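Long-range contacts in Dot/Icm T4SS effector (PDB 6VVE), which acts as a kinase that Legionella pneumophila delivers through its Dot/Icm secretion system and that host inositol hexakisphosphate activates: residues 3-8 / 46-51; 25-30 / 38-43; 50-55 / 130-135. All coordinates share one frame; numbering follows the deposited sequence.

Contact 1: 3-8 / 46-51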
loop_
_atom_site.group_PDB
_atom_site.type_symbol
_atom_site.label_atom_id
_atom_site.label_comp_id
_atom_site.label_asym_id
_atom_site.label_seq_id
_atom_site.Cartn_x
_atom_site.Cartn_y
_atom_site.Cartn_z
ATOM N N PRO A 3 25.068 -0.880 -9.874
ATOM C CA PRO A 3 25.994 -0.052 -10.665
ATOM C C PRO A 3 25.512 1.387 -10.844
ATOM O O PRO A 3 26.327 2.289 -11.046
ATOM C CB PRO A 3 26.049 -0.784 -12.018
ATOM C CG PRO A 3 24.728 -1.491 -12.113
ATOM C CD PRO A 3 24.380 -1.897 -10.696
ATOM N N LYS A 4 24.199 1.591 -10.749
ATOM C CA LYS A 4 23.618 2.893 -11.038
ATOM C C LYS A 4 23.713 3.867 -9.873
ATOM O O LYS A 4 23.638 5.078 -10.099
ATOM C CB LYS A 4 22.148 2.725 -11.446
ATOM C CG LYS A 4 21.946 2.114 -12.828
ATOM C CD LYS A 4 20.466 2.039 -13.208
ATOM C CE LYS A 4 19.812 0.764 -12.696
ATOM N NZ LYS A 4 18.367 0.693 -13.061
ATOM N N ILE A 5 23.878 3.377 -8.641
ATOM C CA ILE A 5 23.818 4.255 -7.472
ATOM C C ILE A 5 24.775 5.431 -7.639
ATOM O O ILE A 5 24.394 6.596 -7.478
ATOM C CB ILE A 5 24.108 3.454 -6.188
ATOM C CG1 ILE A 5 24.030 4.350 -4.950
ATOM C CG2 ILE A 5 25.484 2.798 -6.250
ATOM C CD1 ILE A 5 22.633 4.725 -4.541
ATOM N N ASN A 6 26.034 5.143 -7.971
ATOM C CA ASN A 6 27.016 6.209 -8.117
ATOM C C ASN A 6 26.708 7.115 -9.300
ATOM O O ASN A 6 27.142 8.274 -9.308
ATOM C CB ASN A 6 28.412 5.610 -8.249
ATOM C CG ASN A 6 28.799 4.778 -7.041
ATOM O OD1 ASN A 6 28.758 3.547 -7.075
ATOM N ND2 ASN A 6 29.165 5.451 -5.953
ATOM N N LYS A 7 25.966 6.621 -10.292
ATOM C CA LYS A 7 25.547 7.470 -11.399
ATOM C C LYS A 7 24.305 8.279 -11.045
ATOM O O LYS A 7 24.159 9.419 -11.503
ATOM C CB LYS A 7 25.274 6.618 -12.637
ATOM C CG LYS A 7 26.471 5.810 -13.112
ATOM C CD LYS A 7 26.152 5.056 -14.400
ATOM C CE LYS A 7 27.391 4.376 -14.969
ATOM N NZ LYS A 7 28.458 5.358 -15.335
ATOM N N ILE A 8 23.408 7.709 -10.238
ATOM C CA ILE A 8 22.190 8.415 -9.860
ATOM C C ILE A 8 22.518 9.634 -9.010
ATOM O O ILE A 8 21.929 10.710 -9.199
ATOM C CB ILE A 8 21.231 7.460 -9.127
ATOM C CG1 ILE A 8 20.701 6.397 -10.101
ATOM C CG2 ILE A 8 20.098 8.240 -8.483
ATOM C CD1 ILE A 8 20.048 5.202 -9.412
HETATM N N MSE A 46 23.870 4.082 -0.239
HETATM C CA MSE A 46 23.734 2.649 -0.023
HETATM C C MSE A 46 22.766 1.988 -0.996
HETATM O O MSE A 46 23.076 0.943 -1.571
HETATM C CB MSE A 46 23.274 2.369 1.412
HETATM C CG MSE A 46 24.281 2.751 2.486
HETATM SE SE MSE A 46 26.021 1.890 2.272
HETATM C CE MSE A 46 25.406 0.047 1.997
ATOM N N ASP A 47 21.599 2.590 -1.191
ATOM C CA ASP A 47 20.594 1.987 -2.059
ATOM C C ASP A 47 19.674 3.077 -2.582
ATOM O O ASP A 47 19.689 4.215 -2.102
ATOM C CB ASP A 47 19.806 0.903 -1.310
ATOM C CG ASP A 47 19.177 -0.105 -2.234
ATOM O OD1 ASP A 47 19.341 0.028 -3.472
ATOM O OD2 ASP A 47 18.523 -1.032 -1.715
ATOM N N TYR A 48 18.853 2.701 -3.565
ATOM C CA TYR A 48 17.934 3.628 -4.210
ATOM C C TYR A 48 16.613 2.931 -4.516
ATOM O O TYR A 48 16.521 1.701 -4.546
ATOM C CB TYR A 48 18.533 4.189 -5.511
ATOM C CG TYR A 48 18.795 3.122 -6.548
ATOM C CD1 TYR A 48 20.001 2.428 -6.571
ATOM C CD2 TYR A 48 17.833 2.798 -7.499
ATOM C CE1 TYR A 48 20.241 1.447 -7.512
ATOM C CE2 TYR A 48 18.066 1.819 -8.446
ATOM C CZ TYR A 48 19.270 1.145 -8.448
ATOM O OH TYR A 48 19.505 0.168 -9.388
ATOM N N VAL A 49 15.586 3.744 -4.739
ATOM C CA VAL A 49 14.293 3.274 -5.216
ATOM C C VAL A 49 13.794 4.235 -6.287
ATOM O O VAL A 49 14.066 5.438 -6.245
ATOM C CB VAL A 49 13.250 3.158 -4.086
ATOM C CG1 VAL A 49 13.666 2.073 -3.094
ATOM C CG2 VAL A 49 13.057 4.508 -3.397
ATOM N N LEU A 50 13.058 3.697 -7.253
ATOM C CA LEU A 50 12.466 4.497 -8.318
ATOM C C LEU A 50 11.138 5.064 -7.831
ATOM O O LEU A 50 10.312 4.332 -7.261
ATOM C CB LEU A 50 12.271 3.649 -9.571
ATOM C CG LEU A 50 11.425 4.221 -10.704
ATOM C CD1 LEU A 50 11.906 5.594 -11.155
ATOM C CD2 LEU A 50 11.429 3.241 -11.887
HETATM N N MSE A 51 10.937 6.362 -8.050
HETATM C CA MSE A 51 9.691 7.016 -7.636
HETATM C C MSE A 51 8.732 7.230 -8.816
HETATM O O MSE A 51 7.570 6.847 -8.733
HETATM C CB MSE A 51 9.994 8.352 -6.954
HETATM C CG MSE A 51 10.898 8.257 -5.722
HETATM SE SE MSE A 51 10.238 7.097 -4.282
HETATM C CE MSE A 51 8.462 7.824 -4.037
#
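The phenol ring of Tyr48 is the flat group that Ile8, Ile5 and Lys4 meet from three directions. Over one face sits the CD1 methyl of Ile8, a CH-pi contact 3.8 Å from CD1 to the ring centroid; at 12° off the normal, the methyl is almost over the middle of the ring. Ile5 arrives at the edge instead, its CD1 near the ring plane and 4.0 Å from Tyr48 CD1. Lys4 comes in obliquely at the phenol end, with CE 3.4 Å from Tyr48 OH. Its NZ lies farther from that oxygen, so the methylene rather than the ammonium makes the close touch, and the lysine chain crosses the tyrosine at about a right angle.

The ring gets there because Tyr48 CG lies between its backbone N and carbonyl carbon (chi1 62°), lifting the phenol off the strand toward the helix. Ile5 turns its CG1 branch anti to the backbone N (chi1 -179°), which also carries CD1 to 3.9 Å from Asp47 O. The helical turn is closed by Ile8 N bonding to Lys4 O, bringing Lys4 and Ile8 onto the same ring. The segments share no hydrogen bond: what joins them is mostly apolar packing, most of it on the Tyr48 ring near the surface.

Strand 44-53 is an outermost strand of a four-stranded antiparallel sheet, paired with strand 34-41 and interrupted by a classic beta bulge, Met46 and Asp47 both facing Arg39. Helix 5-8 rests on these two strands, with Ile5 and Ile8 also touching Val38. Asp47 and Val49 point away from it and pack on Phe117 of helix 102-121, whose Lys120 pairs with Asp47 and makes a cation-pi contact with the Tyr48 ring.

Contact 2: 25-30 / 38-43. With IHP (inositol hexakisphosphate), chain B.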
loop_
_atom_site.group_PDB
_atom_site.type_symbol
_atom_site.label_atom_id
_atom_site.label_comp_id
_atom_site.label_asym_id
_atom_site.label_seq_id
_atom_site.Cartn_x
_atom_site.Cartn_y
_atom_site.Cartn_z
ATOM N N GLU A 25 20.270 11.441 5.534
ATOM C CA GLU A 25 19.750 10.093 5.338
ATOM C C GLU A 25 19.191 9.846 3.951
ATOM O O GLU A 25 19.359 8.749 3.419
ATOM C CB GLU A 25 18.654 9.796 6.371
ATOM C CG GLU A 25 19.037 10.111 7.810
ATOM C CD GLU A 25 17.948 9.737 8.803
ATOM O OE1 GLU A 25 16.971 9.068 8.396
ATOM O OE2 GLU A 25 18.069 10.111 9.991
ATOM N N PHE A 26 18.528 10.824 3.343
ATOM C CA PHE A 26 17.840 10.611 2.081
ATOM C C PHE A 26 18.040 11.799 1.151
ATOM O O PHE A 26 18.086 12.952 1.595
ATOM C CB PHE A 26 16.331 10.389 2.293
ATOM C CG PHE A 26 16.003 9.202 3.148
ATOM C CD1 PHE A 26 15.945 7.931 2.597
ATOM C CD2 PHE A 26 15.742 9.352 4.499
ATOM C CE1 PHE A 26 15.637 6.835 3.372
ATOM C CE2 PHE A 26 15.435 8.254 5.286
ATOM C CZ PHE A 26 15.378 6.995 4.721
ATOM N N LYS A 27 18.144 11.502 -0.149
ATOM C CA LYS A 27 18.261 12.513 -1.190
ATOM C C LYS A 27 17.378 12.104 -2.359
ATOM O O LYS A 27 17.161 10.910 -2.597
ATOM C CB LYS A 27 19.705 12.684 -1.671
ATOM C CG LYS A 27 20.671 13.203 -0.617
ATOM C CD LYS A 27 20.458 14.688 -0.339
ATOM C CE LYS A 27 21.439 15.189 0.717
ATOM N NZ LYS A 27 21.237 16.628 1.045
ATOM N N ILE A 28 16.899 13.100 -3.104
ATOM C CA ILE A 28 16.081 12.883 -4.291
ATOM C C ILE A 28 16.873 13.351 -5.505
ATOM O O ILE A 28 17.363 14.492 -5.533
ATOM C CB ILE A 28 14.739 13.629 -4.205
ATOM C CG1 ILE A 28 13.992 13.256 -2.926
ATOM C CG2 ILE A 28 13.895 13.330 -5.435
ATOM C CD1 ILE A 28 13.627 11.795 -2.822
ATOM N N TYR A 29 16.996 12.475 -6.507
ATOM C CA TYR A 29 17.757 12.772 -7.709
ATOM C C TYR A 29 16.933 12.440 -8.945
ATOM O O TYR A 29 16.229 11.423 -8.978
ATOM C CB TYR A 29 19.071 11.976 -7.770
ATOM C CG TYR A 29 20.027 12.241 -6.636
ATOM C CD1 TYR A 29 20.821 13.381 -6.628
ATOM C CD2 TYR A 29 20.153 11.345 -5.581
ATOM C CE1 TYR A 29 21.714 13.624 -5.595
ATOM C CE2 TYR A 29 21.039 11.577 -4.549
ATOM C CZ TYR A 29 21.816 12.719 -4.560
ATOM O OH TYR A 29 22.689 12.952 -3.525
ATOM N N ARG A 30 17.040 13.297 -9.960
ATOM C CA ARG A 30 16.540 13.006 -11.297
ATOM C C ARG A 30 17.715 12.538 -12.146
ATOM O O ARG A 30 18.682 13.285 -12.339
ATOM C CB ARG A 30 15.871 14.229 -11.921
ATOM C CG ARG A 30 15.109 13.910 -13.209
ATOM C CD ARG A 30 14.422 15.149 -13.809
ATOM N NE ARG A 30 15.215 16.361 -13.643
ATOM C CZ ARG A 30 14.830 17.429 -12.949
ATOM N NH1 ARG A 30 13.645 17.470 -12.365
ATOM N NH2 ARG A 30 15.637 18.474 -12.857
ATOM N N VAL A 38 17.379 8.109 -2.748
ATOM C CA VAL A 38 18.612 7.434 -2.365
ATOM C C VAL A 38 18.796 7.565 -0.860
ATOM O O VAL A 38 18.710 8.672 -0.316
ATOM C CB VAL A 38 19.829 8.022 -3.105
ATOM C CG1 VAL A 38 21.121 7.375 -2.611
ATOM C CG2 VAL A 38 19.683 7.842 -4.607
ATOM N N ARG A 39 19.049 6.437 -0.191
ATOM C CA ARG A 39 19.304 6.433 1.242
ATOM C C ARG A 39 20.790 6.241 1.505
ATOM O O ARG A 39 21.515 5.650 0.698
ATOM C CB ARG A 39 18.501 5.341 1.946
ATOM C CG ARG A 39 18.879 3.920 1.580
ATOM C CD ARG A 39 18.063 2.910 2.384
ATOM N NE ARG A 39 18.529 1.537 2.200
ATOM C CZ ARG A 39 19.497 0.975 2.913
ATOM N NH1 ARG A 39 20.107 1.662 3.867
ATOM N NH2 ARG A 39 19.857 -0.279 2.674
ATOM N N PHE A 40 21.239 6.753 2.650
ATOM C CA PHE A 40 22.650 6.783 3.004
ATOM C C PHE A 40 22.880 6.101 4.343
ATOM O O PHE A 40 22.031 6.155 5.236
ATOM C CB PHE A 40 23.170 8.229 3.084
ATOM C CG PHE A 40 23.157 8.955 1.770
ATOM C CD1 PHE A 40 21.963 9.372 1.200
ATOM C CD2 PHE A 40 24.343 9.221 1.101
ATOM C CE1 PHE A 40 21.946 10.031 -0.002
ATOM C CE2 PHE A 40 24.333 9.889 -0.113
ATOM C CZ PHE A 40 23.136 10.292 -0.665
ATOM N N GLU A 41 24.046 5.459 4.473
ATOM C CA GLU A 41 24.540 4.959 5.745
ATOM C C GLU A 41 26.008 5.341 5.859
ATOM O O GLU A 41 26.774 5.188 4.899
ATOM C CB GLU A 41 24.391 3.436 5.871
ATOM C CG GLU A 41 22.969 2.928 5.785
ATOM C CD GLU A 41 22.888 1.414 5.981
ATOM O OE1 GLU A 41 23.719 0.872 6.721
ATOM O OE2 GLU A 41 21.995 0.772 5.395
ATOM N N ASN A 42 26.399 5.828 7.034
ATOM C CA ASN A 42 27.792 6.187 7.296
ATOM C C ASN A 42 28.318 7.136 6.225
ATOM O O ASN A 42 29.428 6.980 5.723
ATOM C CB ASN A 42 28.665 4.937 7.393
ATOM C CG ASN A 42 28.198 3.984 8.480
ATOM O OD1 ASN A 42 27.804 4.411 9.568
ATOM N ND2 ASN A 42 28.227 2.685 8.184
ATOM N N ASP A 43 27.492 8.115 5.860
ATOM C CA ASP A 43 27.857 9.183 4.925
ATOM C C ASP A 43 28.130 8.669 3.511
ATOM O O ASP A 43 28.859 9.311 2.750
ATOM C CB ASP A 43 29.085 9.964 5.427
ATOM C CG ASP A 43 28.829 10.675 6.738
ATOM O OD1 ASP A 43 27.728 11.251 6.900
ATOM O OD2 ASP A 43 29.724 10.654 7.605
HETATM C C1 IHP B . 8.757 18.558 -14.203
HETATM C C2 IHP B . 9.076 19.918 -14.847
HETATM C C3 IHP B . 9.190 21.021 -13.793
HETATM C C4 IHP B . 10.243 20.660 -12.737
HETATM C C5 IHP B . 9.843 19.354 -12.023
HETATM C C6 IHP B . 9.658 18.205 -13.011
HETATM O O11 IHP B . 8.934 17.544 -15.175
HETATM P P1 IHP B . 7.613 16.800 -15.786
HETATM O O21 IHP B . 7.857 15.312 -15.843
HETATM O O31 IHP B . 6.407 17.103 -14.928
HETATM O O41 IHP B . 7.358 17.323 -17.198
HETATM O O12 IHP B . 8.031 20.222 -15.738
HETATM P P2 IHP B . 8.408 20.638 -17.292
HETATM O O22 IHP B . 9.877 20.412 -17.538
HETATM O O32 IHP B . 7.606 19.783 -18.232
HETATM O O42 IHP B . 8.077 22.092 -17.499
HETATM O O13 IHP B . 7.951 21.139 -13.154
HETATM P P3 IHP B . 7.301 22.620 -12.869
HETATM O O23 IHP B . 8.065 23.678 -13.647
HETATM O O33 IHP B . 5.844 22.601 -13.316
HETATM O O43 IHP B . 7.357 22.937 -11.391
HETATM O O14 IHP B . 10.346 21.688 -11.802
HETATM P P4 IHP B . 11.859 22.238 -11.447
HETATM O O24 IHP B . 12.505 22.807 -12.682
HETATM O O34 IHP B . 12.702 21.071 -10.958
HETATM O O44 IHP B . 11.777 23.303 -10.380
HETATM O O15 IHP B . 10.843 19.003 -11.116
HETATM P P5 IHP B . 10.521 19.082 -9.512
HETATM O O25 IHP B . 11.783 19.469 -8.767
HETATM O O35 IHP B . 9.454 20.108 -9.239
HETATM O O45 IHP B . 10.043 17.725 -9.045
HETATM O O16 IHP B . 9.061 17.117 -12.333
HETATM P P6 IHP B . 9.944 15.753 -12.062
HETATM O O26 IHP B . 9.159 14.539 -12.510
HETATM O O36 IHP B . 11.245 15.822 -12.824
HETATM O O46 IHP B . 10.236 15.663 -10.578
#
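Lys27 and Val38 form an antiparallel hydrogen-bonded pair: Lys27 N donates to Val38 O at 2.9 Å, and Val38 N returns a nearly straight bond (173°) to Lys27 O. Two residues along each strand, Phe40 N bonds to Glu25 O at 2.8 Å, more bent at 138°. Between these lies the non-hydrogen-bonded pair Phe26-Arg39, where Phe26 CA sits 3.2 Å from Val38 O in a CA-H...O contact.

Packing occupies both faces. Beside Phe26, the Arg39 CB lies 3.5 Å from ring atom CE1. Across the sheet, the Phe40 ring turns its CE1 to within 3.5 Å of Lys27 CG, while Val38 CG2 meets Tyr29 CD2 at the edge of the tyrosine ring.

Arg39 NH1 donates to the anti lone pair of Glu41 OE2, within the guanidinium plane, as part of a salt bridge. Arg30 leaves its strand with CG swung opposite the amide nitrogen (chi1 -169°) and hydrogen-bonds through NH1 to O36 of inositol hexakisphosphate, 2.9 Å away.

This is an antiparallel beta hairpin of strands 26-30 and 34-41, the middle two of a four-stranded sheet, with Arg30 at the end of 26-30 in the inositol hexakisphosphate pocket.

Contact 3: 50-55 / 130-135. With IHP (inositol hexakisphosphate), chain B.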
loop_
_atom_site.group_PDB
_atom_site.type_symbol
_atom_site.label_atom_id
_atom_site.label_comp_id
_atom_site.label_asym_id
_atom_site.label_seq_id
_atom_site.Cartn_x
_atom_site.Cartn_y
_atom_site.Cartn_z
ATOM N N LEU A 50 13.058 3.697 -7.253
ATOM C CA LEU A 50 12.466 4.497 -8.318
ATOM C C LEU A 50 11.138 5.064 -7.831
ATOM O O LEU A 50 10.312 4.332 -7.261
ATOM C CB LEU A 50 12.271 3.649 -9.571
ATOM C CG LEU A 50 11.425 4.221 -10.704
ATOM C CD1 LEU A 50 11.906 5.594 -11.155
ATOM C CD2 LEU A 50 11.429 3.241 -11.887
HETATM N N MSE A 51 10.937 6.362 -8.050
HETATM C CA MSE A 51 9.691 7.016 -7.636
HETATM C C MSE A 51 8.732 7.230 -8.816
HETATM O O MSE A 51 7.570 6.847 -8.733
HETATM C CB MSE A 51 9.994 8.352 -6.954
HETATM C CG MSE A 51 10.898 8.257 -5.722
HETATM SE SE MSE A 51 10.238 7.097 -4.282
HETATM C CE MSE A 51 8.462 7.824 -4.037
ATOM N N TRP A 52 9.212 7.829 -9.904
ATOM C CA TRP A 52 8.385 8.031 -11.090
ATOM C C TRP A 52 9.275 8.440 -12.259
ATOM O O TRP A 52 10.465 8.728 -12.092
ATOM C CB TRP A 52 7.294 9.084 -10.849
ATOM C CG TRP A 52 7.812 10.449 -10.490
ATOM C CD1 TRP A 52 8.336 11.383 -11.341
ATOM C CD2 TRP A 52 7.843 11.036 -9.181
ATOM N NE1 TRP A 52 8.698 12.510 -10.637
ATOM C CE2 TRP A 52 8.408 12.320 -9.311
ATOM C CE3 TRP A 52 7.458 10.592 -7.908
ATOM C CZ2 TRP A 52 8.594 13.166 -8.221
ATOM C CZ3 TRP A 52 7.636 11.434 -6.828
ATOM C CH2 TRP A 52 8.200 12.709 -6.993
ATOM N N LYS A 53 8.673 8.464 -13.453
ATOM C CA LYS A 53 9.355 8.880 -14.671
ATOM C C LYS A 53 9.117 10.366 -14.904
ATOM O O LYS A 53 8.017 10.872 -14.678
ATOM C CB LYS A 53 8.863 8.068 -15.870
ATOM C CG LYS A 53 9.600 8.366 -17.176
ATOM C CD LYS A 53 9.285 7.320 -18.246
ATOM C CE LYS A 53 10.035 7.589 -19.551
ATOM N NZ LYS A 53 11.443 7.101 -19.512
ATOM N N SER A 54 10.157 11.059 -15.357
ATOM C CA SER A 54 10.140 12.505 -15.516
ATOM C C SER A 54 10.252 12.894 -16.984
ATOM O O SER A 54 10.950 12.237 -17.760
ATOM C CB SER A 54 11.291 13.146 -14.728
ATOM O OG SER A 54 11.542 14.481 -15.146
ATOM N N HIS A 55 9.563 13.977 -17.353
ATOM C CA HIS A 55 9.654 14.558 -18.685
ATOM C C HIS A 55 10.283 15.948 -18.660
ATOM O O HIS A 55 10.083 16.733 -19.591
ATOM C CB HIS A 55 8.270 14.619 -19.332
ATOM C CG HIS A 55 7.713 13.279 -19.696
ATOM N ND1 HIS A 55 7.366 12.944 -20.985
ATOM C CD2 HIS A 55 7.445 12.188 -18.940
ATOM C CE1 HIS A 55 6.906 11.705 -21.009
ATOM N NE2 HIS A 55 6.944 11.224 -19.780
ATOM N N LEU A 130 3.083 4.665 -4.564
ATOM C CA LEU A 130 3.559 5.691 -3.648
ATOM C C LEU A 130 4.100 6.886 -4.438
ATOM O O LEU A 130 4.239 6.845 -5.669
ATOM C CB LEU A 130 4.631 5.129 -2.714
ATOM C CG LEU A 130 4.122 4.141 -1.663
ATOM C CD1 LEU A 130 5.279 3.521 -0.878
ATOM C CD2 LEU A 130 3.158 4.833 -0.711
ATOM N N GLY A 131 4.409 7.953 -3.712
ATOM C CA GLY A 131 4.842 9.184 -4.344
ATOM C C GLY A 131 5.367 10.136 -3.299
ATOM O O GLY A 131 5.612 9.747 -2.159
ATOM N N LEU A 132 5.535 11.397 -3.700
ATOM C CA LEU A 132 6.108 12.401 -2.814
ATOM C C LEU A 132 5.359 13.720 -2.954
ATOM O O LEU A 132 4.853 14.059 -4.030
ATOM C CB LEU A 132 7.597 12.630 -3.110
ATOM C CG LEU A 132 8.492 11.398 -3.019
ATOM C CD1 LEU A 132 9.889 11.720 -3.550
ATOM C CD2 LEU A 132 8.559 10.886 -1.593
ATOM N N TRP A 133 5.301 14.458 -1.847
ATOM C CA TRP A 133 4.672 15.768 -1.814
ATOM C C TRP A 133 5.705 16.817 -2.216
ATOM O O TRP A 133 6.754 16.942 -1.572
ATOM C CB TRP A 133 4.125 16.067 -0.421
ATOM C CG TRP A 133 2.915 15.274 -0.060
ATOM C CD1 TRP A 133 2.873 14.137 0.695
ATOM C CD2 TRP A 133 1.563 15.558 -0.438
ATOM N NE1 TRP A 133 1.574 13.699 0.810
ATOM C CE2 TRP A 133 0.750 14.555 0.129
ATOM C CE3 TRP A 133 0.961 16.563 -1.195
ATOM C CZ2 TRP A 133 -0.630 14.526 -0.046
ATOM C CZ3 TRP A 133 -0.415 16.535 -1.360
ATOM C CH2 TRP A 133 -1.193 15.523 -0.788
ATOM N N ASN A 134 5.406 17.559 -3.276
ATOM C CA ASN A 134 6.255 18.661 -3.704
ATOM C C ASN A 134 5.929 19.888 -2.863
ATOM O O ASN A 134 4.765 20.312 -2.789
ATOM C CB ASN A 134 6.046 18.948 -5.187
ATOM C CG ASN A 134 7.103 19.882 -5.749
ATOM O OD1 ASN A 134 7.166 21.061 -5.388
ATOM N ND2 ASN A 134 7.936 19.359 -6.642
ATOM N N ILE A 135 6.954 20.464 -2.236
ATOM C CA ILE A 135 6.738 21.506 -1.241
ATOM C C ILE A 135 7.601 22.731 -1.505
ATOM O O ILE A 135 7.818 23.552 -0.603
ATOM C CB ILE A 135 7.017 20.951 0.174
ATOM C CG1 ILE A 135 8.491 20.531 0.273
ATOM C CG2 ILE A 135 6.103 19.787 0.478
ATOM C CD1 ILE A 135 8.853 19.846 1.561
HETATM C C1 IHP B . 8.757 18.558 -14.203
HETATM C C2 IHP B . 9.076 19.918 -14.847
HETATM C C3 IHP B . 9.190 21.021 -13.793
HETATM C C4 IHP B . 10.243 20.660 -12.737
HETATM C C5 IHP B . 9.843 19.354 -12.023
HETATM C C6 IHP B . 9.658 18.205 -13.011
HETATM O O11 IHP B . 8.934 17.544 -15.175
HETATM P P1 IHP B . 7.613 16.800 -15.786
HETATM O O21 IHP B . 7.857 15.312 -15.843
HETATM O O31 IHP B . 6.407 17.103 -14.928
HETATM O O41 IHP B . 7.358 17.323 -17.198
HETATM O O12 IHP B . 8.031 20.222 -15.738
HETATM P P2 IHP B . 8.408 20.638 -17.292
HETATM O O22 IHP B . 9.877 20.412 -17.538
HETATM O O32 IHP B . 7.606 19.783 -18.232
HETATM O O42 IHP B . 8.077 22.092 -17.499
HETATM O O13 IHP B . 7.951 21.139 -13.154
HETATM P P3 IHP B . 7.301 22.620 -12.869
HETATM O O23 IHP B . 8.065 23.678 -13.647
HETATM O O33 IHP B . 5.844 22.601 -13.316
HETATM O O43 IHP B . 7.357 22.937 -11.391
HETATM O O14 IHP B . 10.346 21.688 -11.802
HETATM P P4 IHP B . 11.859 22.238 -11.447
HETATM O O24 IHP B . 12.505 22.807 -12.682
HETATM O O34 IHP B . 12.702 21.071 -10.958
HETATM O O44 IHP B . 11.777 23.303 -10.380
HETATM O O15 IHP B . 10.843 19.003 -11.116
HETATM P P5 IHP B . 10.521 19.082 -9.512
HETATM O O25 IHP B . 11.783 19.469 -8.767
HETATM O O35 IHP B . 9.454 20.108 -9.239
HETATM O O45 IHP B . 10.043 17.725 -9.045
HETATM O O16 IHP B . 9.061 17.117 -12.333
HETATM P P6 IHP B . 9.944 15.753 -12.062
HETATM O O26 IHP B . 9.159 14.539 -12.510
HETATM O O36 IHP B . 11.245 15.822 -12.824
HETATM O O46 IHP B . 10.236 15.663 -10.578
HETATM O O HOH W 1 6.251 5.465 -6.782
#
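Trp52 packs its indole against Leu132 while the NE1 edge of the ring binds inositol hexakisphosphate. From CB, the chain turns so that CG is flanked by both main-chain neighbours of CA, N and C (chi1 60°), aiming the ring at strand 132-134. CD1 comes first to the ligand, near phosphate oxygen O26, and NE1 then donates to that O26 at 2.8 Å (147°), with phosphorus P6 in the ring plane. Round the six-membered ring, CZ2 lies near O46 of the same phosphate, CH2 lies 3.9 Å from Leu132 CB, also in plane, and CZ3 stands 3.9 Å from Leu132 CG. The indole thus spans from phosphate to leucine.

Met51, a selenomethionine, curls back through two bends so that CE reaches Leu132 CG at 3.7 Å and lies against Gly131 CA. A water lies 2.7 Å from both Met51 O and Leu130 O. The ligand is gripped further by His55 N, which donates to O21 at 2.6 Å, and by Ser54 OG, bonded to O36; Asn134 ND2 adds a weak bond to O35.

Two edge strands of different sheets come together here, 44-53 with a second classic bulge, where Met51 and Trp52 both face Val35, and 132-134 beside strand 142-146. Tyr144 of that strand meets Trp52 edge-to-face, while Gln116 of helix 102-121 touches both Met51 and Leu130.

How the contacts relate
Contacts 1 and 2 lie 9 Å apart, centre to centre, and are stitched by neighbouring strands of one sheet: Met46 N and Arg39 O are 3.0 Å apart, a probable hydrogen bond. Contact 3 is 15 Å from each by centres. It shares strand 44-53 with contact 1, and meets contact 2 where Ile28 CD1 packs 3.8 Å from Leu132 CD1. Contacts 2 and 3 both hold inositol hexakisphosphate, whereas Ile8 of contact 1 keeps about 12 Å from it. Contact 3 also ties this sheet to the one whose strand 142-146 lines the ADP pocket, with Gly131 about 9 Å from ADP; such a link is consistent with activation by inositol hexakisphosphate.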